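Long-range contact in nucleoporin NUP82 (Saccharomyces cerevisiae, PDB 3PBP), which is a structural component of the nuclear pore complex, where its N-terminal domain, described here, interacts with the nucleoporin NUP116: residues I88-V93 and Q110-S115. The protein carries 1 engineered substitution. Numbering follows the deposited sequence.
Sequences IFVMEV and QIFHYS
Ile88 and Tyr114 form a hydrogen-bonded pair in which the N of Ile88 lies 2.7 Å from the O of Tyr114, and the return bond runs from Tyr114 N to Ile88 O. The strands are antiparallel, their axes 4.8 Å apart. Two residues on, Val90 pairs with Phe112, and here the register slips: Val90 O accepts Ile111 N at 2.9 Å and, more weakly, Phe112 N, a classic beta bulge. Phe89 and Met91 share one face of the sheet with His113 and Gln110. The imidazole turns its edge to the Phe89 ring, with centroids 4.5 Å apart and planes at 65°, and ND1 sits over one face, displaced toward the rim. His113 reaches that place with CG anti to its backbone N (chi1 177°). An alanine in place of Phe89 would remove that face and would probably leave the imidazole freer to turn. Alongside, Gln110 bends at chi2 (-54°), laying its amide against the extended selenomethionine chain of Met91. On the other face Val90 CB meets Phe112 CB at 4.0 Å, while Ile88 CD1 approaches Tyr114 CD2 at 4.1 Å. Beyond the bulge, Ile111 CD1 lies against Glu92 CB. The pair closes one four-stranded antiparallel sheet, with 110-115 outermost, an arrangement consistent with a beta-propeller blade. Strand 79-83 flanks 88-92 across the sheet, and strands 127-132 and 141-146 of the next sheet cover Ile88. Tyr114 OH hydrogen-bonds Glu119 and Lys146, linking this outer strand to the neighbouring sheet.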
loop_
_atom_site.group_PDB
_atom_site.type_symbol
_atom_site.label_atom_id
_atom_site.label_comp_id
_atom_site.label_asym_id
_atom_site.label_seq_id
_atom_site.Cartn_x
_atom_site.Cartn_y
_atom_site.Cartn_z
ATOM N N ILE A 88 -16.791 -0.693 10.945
ATOM C CA ILE A 88 -15.723 -1.541 11.466
ATOM C C ILE A 88 -15.922 -1.838 12.960
ATOM O O ILE A 88 -16.204 -0.930 13.753
ATOM C CB ILE A 88 -14.335 -0.838 11.321
ATOM C CG1 ILE A 88 -14.043 -0.518 9.853
ATOM C CG2 ILE A 88 -13.232 -1.721 11.909
ATOM C CD1 ILE A 88 -12.793 0.345 9.642
ATOM N N PHE A 89 -15.770 -3.105 13.337
ATOM C CA PHE A 89 -15.873 -3.495 14.741
ATOM C C PHE A 89 -14.574 -4.177 15.148
ATOM O O PHE A 89 -13.977 -4.902 14.354
ATOM C CB PHE A 89 -16.990 -4.512 14.984
ATOM C CG PHE A 89 -18.368 -3.970 14.803
ATOM C CD1 PHE A 89 -18.950 -3.903 13.529
ATOM C CD2 PHE A 89 -19.110 -3.559 15.905
ATOM C CE1 PHE A 89 -20.253 -3.438 13.356
ATOM C CE2 PHE A 89 -20.410 -3.093 15.742
ATOM C CZ PHE A 89 -20.984 -3.034 14.464
ATOM N N VAL A 90 -14.135 -3.955 16.381
ATOM C CA VAL A 90 -12.944 -4.624 16.863
ATOM C C VAL A 90 -13.278 -5.258 18.211
ATOM O O VAL A 90 -13.636 -4.568 19.172
ATOM C CB VAL A 90 -11.761 -3.664 16.998
ATOM C CG1 VAL A 90 -10.583 -4.380 17.644
ATOM C CG2 VAL A 90 -11.361 -3.162 15.626
HETATM N N MSE A 91 -13.181 -6.586 18.260
HETATM C CA MSE A 91 -13.478 -7.339 19.464
HETATM C C MSE A 91 -12.277 -8.075 20.015
HETATM O O MSE A 91 -11.422 -8.549 19.270
HETATM C CB MSE A 91 -14.588 -8.332 19.186
HETATM C CG MSE A 91 -15.915 -7.670 18.990
HETATM SE SE MSE A 91 -17.292 -8.903 18.432
HETATM C CE MSE A 91 -18.437 -7.672 17.464
ATOM N N GLU A 92 -12.242 -8.182 21.337
ATOM C CA GLU A 92 -11.161 -8.848 22.032
ATOM C C GLU A 92 -11.545 -10.287 22.337
ATOM O O GLU A 92 -12.552 -10.527 22.994
ATOM C CB GLU A 92 -10.876 -8.094 23.331
ATOM C CG GLU A 92 -9.671 -8.573 24.106
ATOM C CD GLU A 92 -9.362 -7.684 25.299
ATOM O OE1 GLU A 92 -10.126 -7.711 26.288
ATOM O OE2 GLU A 92 -8.354 -6.945 25.245
ATOM N N VAL A 93 -10.769 -11.250 21.841
ATOM C CA VAL A 93 -11.049 -12.660 22.133
ATOM C C VAL A 93 -10.774 -12.809 23.633
ATOM O O VAL A 93 -9.668 -12.531 24.099
ATOM C CB VAL A 93 -10.128 -13.595 21.343
ATOM C CG1 VAL A 93 -10.361 -15.016 21.768
ATOM C CG2 VAL A 93 -10.395 -13.446 19.869
ATOM N N GLN A 110 -15.951 -5.282 23.563
ATOM C CA GLN A 110 -16.239 -4.497 22.379
ATOM C C GLN A 110 -15.264 -3.354 22.551
ATOM O O GLN A 110 -15.481 -2.440 23.344
ATOM C CB GLN A 110 -17.687 -3.999 22.381
ATOM C CG GLN A 110 -18.730 -5.097 22.289
ATOM C CD GLN A 110 -18.524 -6.033 21.091
ATOM O OE1 GLN A 110 -18.493 -5.595 19.929
ATOM N NE2 GLN A 110 -18.391 -7.332 21.375
ATOM N N ILE A 111 -14.179 -3.412 21.799
ATOM C CA ILE A 111 -13.131 -2.424 21.924
ATOM C C ILE A 111 -13.174 -1.172 21.054
ATOM O O ILE A 111 -12.741 -0.093 21.498
ATOM C CB ILE A 111 -11.785 -3.124 21.749
ATOM C CG1 ILE A 111 -11.655 -4.184 22.841
ATOM C CG2 ILE A 111 -10.647 -2.129 21.802
ATOM C CD1 ILE A 111 -10.365 -4.956 22.786
ATOM N N PHE A 112 -13.696 -1.285 19.834
ATOM C CA PHE A 112 -13.722 -0.123 18.944
ATOM C C PHE A 112 -14.781 -0.239 17.863
ATOM O O PHE A 112 -15.081 -1.345 17.388
ATOM C CB PHE A 112 -12.343 0.028 18.294
ATOM C CG PHE A 112 -12.279 1.063 17.202
ATOM C CD1 PHE A 112 -11.968 2.389 17.495
ATOM C CD2 PHE A 112 -12.485 0.699 15.872
ATOM C CE1 PHE A 112 -11.858 3.335 16.494
ATOM C CE2 PHE A 112 -12.380 1.638 14.861
ATOM C CZ PHE A 112 -12.064 2.966 15.175
ATOM N N HIS A 113 -15.343 0.904 17.476
ATOM C CA HIS A 113 -16.345 0.913 16.423
ATOM C C HIS A 113 -16.184 2.145 15.553
ATOM O O HIS A 113 -15.763 3.203 16.026
ATOM C CB HIS A 113 -17.757 0.897 16.990
ATOM C CG HIS A 113 -18.815 0.972 15.934
ATOM N ND1 HIS A 113 -19.274 -0.141 15.259
ATOM C CD2 HIS A 113 -19.463 2.033 15.395
ATOM C CE1 HIS A 113 -20.159 0.233 14.350
ATOM N NE2 HIS A 113 -20.290 1.547 14.412
ATOM N N TYR A 114 -16.522 2.005 14.277
ATOM C CA TYR A 114 -16.412 3.122 13.345
ATOM C C TYR A 114 -17.345 2.930 12.155
ATOM O O TYR A 114 -17.483 1.812 11.629
ATOM C CB TYR A 114 -14.981 3.248 12.831
ATOM C CG TYR A 114 -14.834 4.247 11.712
ATOM C CD1 TYR A 114 -14.719 5.609 11.975
ATOM C CD2 TYR A 114 -14.866 3.831 10.381
ATOM C CE1 TYR A 114 -14.643 6.533 10.939
ATOM C CE2 TYR A 114 -14.797 4.748 9.335
ATOM C CZ TYR A 114 -14.686 6.095 9.619
ATOM O OH TYR A 114 -14.636 6.989 8.572
ATOM N N SER A 115 -17.989 4.029 11.751
ATOM C CA SER A 115 -18.894 4.046 10.603
ATOM C C SER A 115 -18.500 5.253 9.775
ATOM O O SER A 115 -18.090 6.280 10.315
ATOM C CB SER A 115 -20.357 4.173 11.047
ATOM O OG SER A 115 -21.245 4.129 9.934
#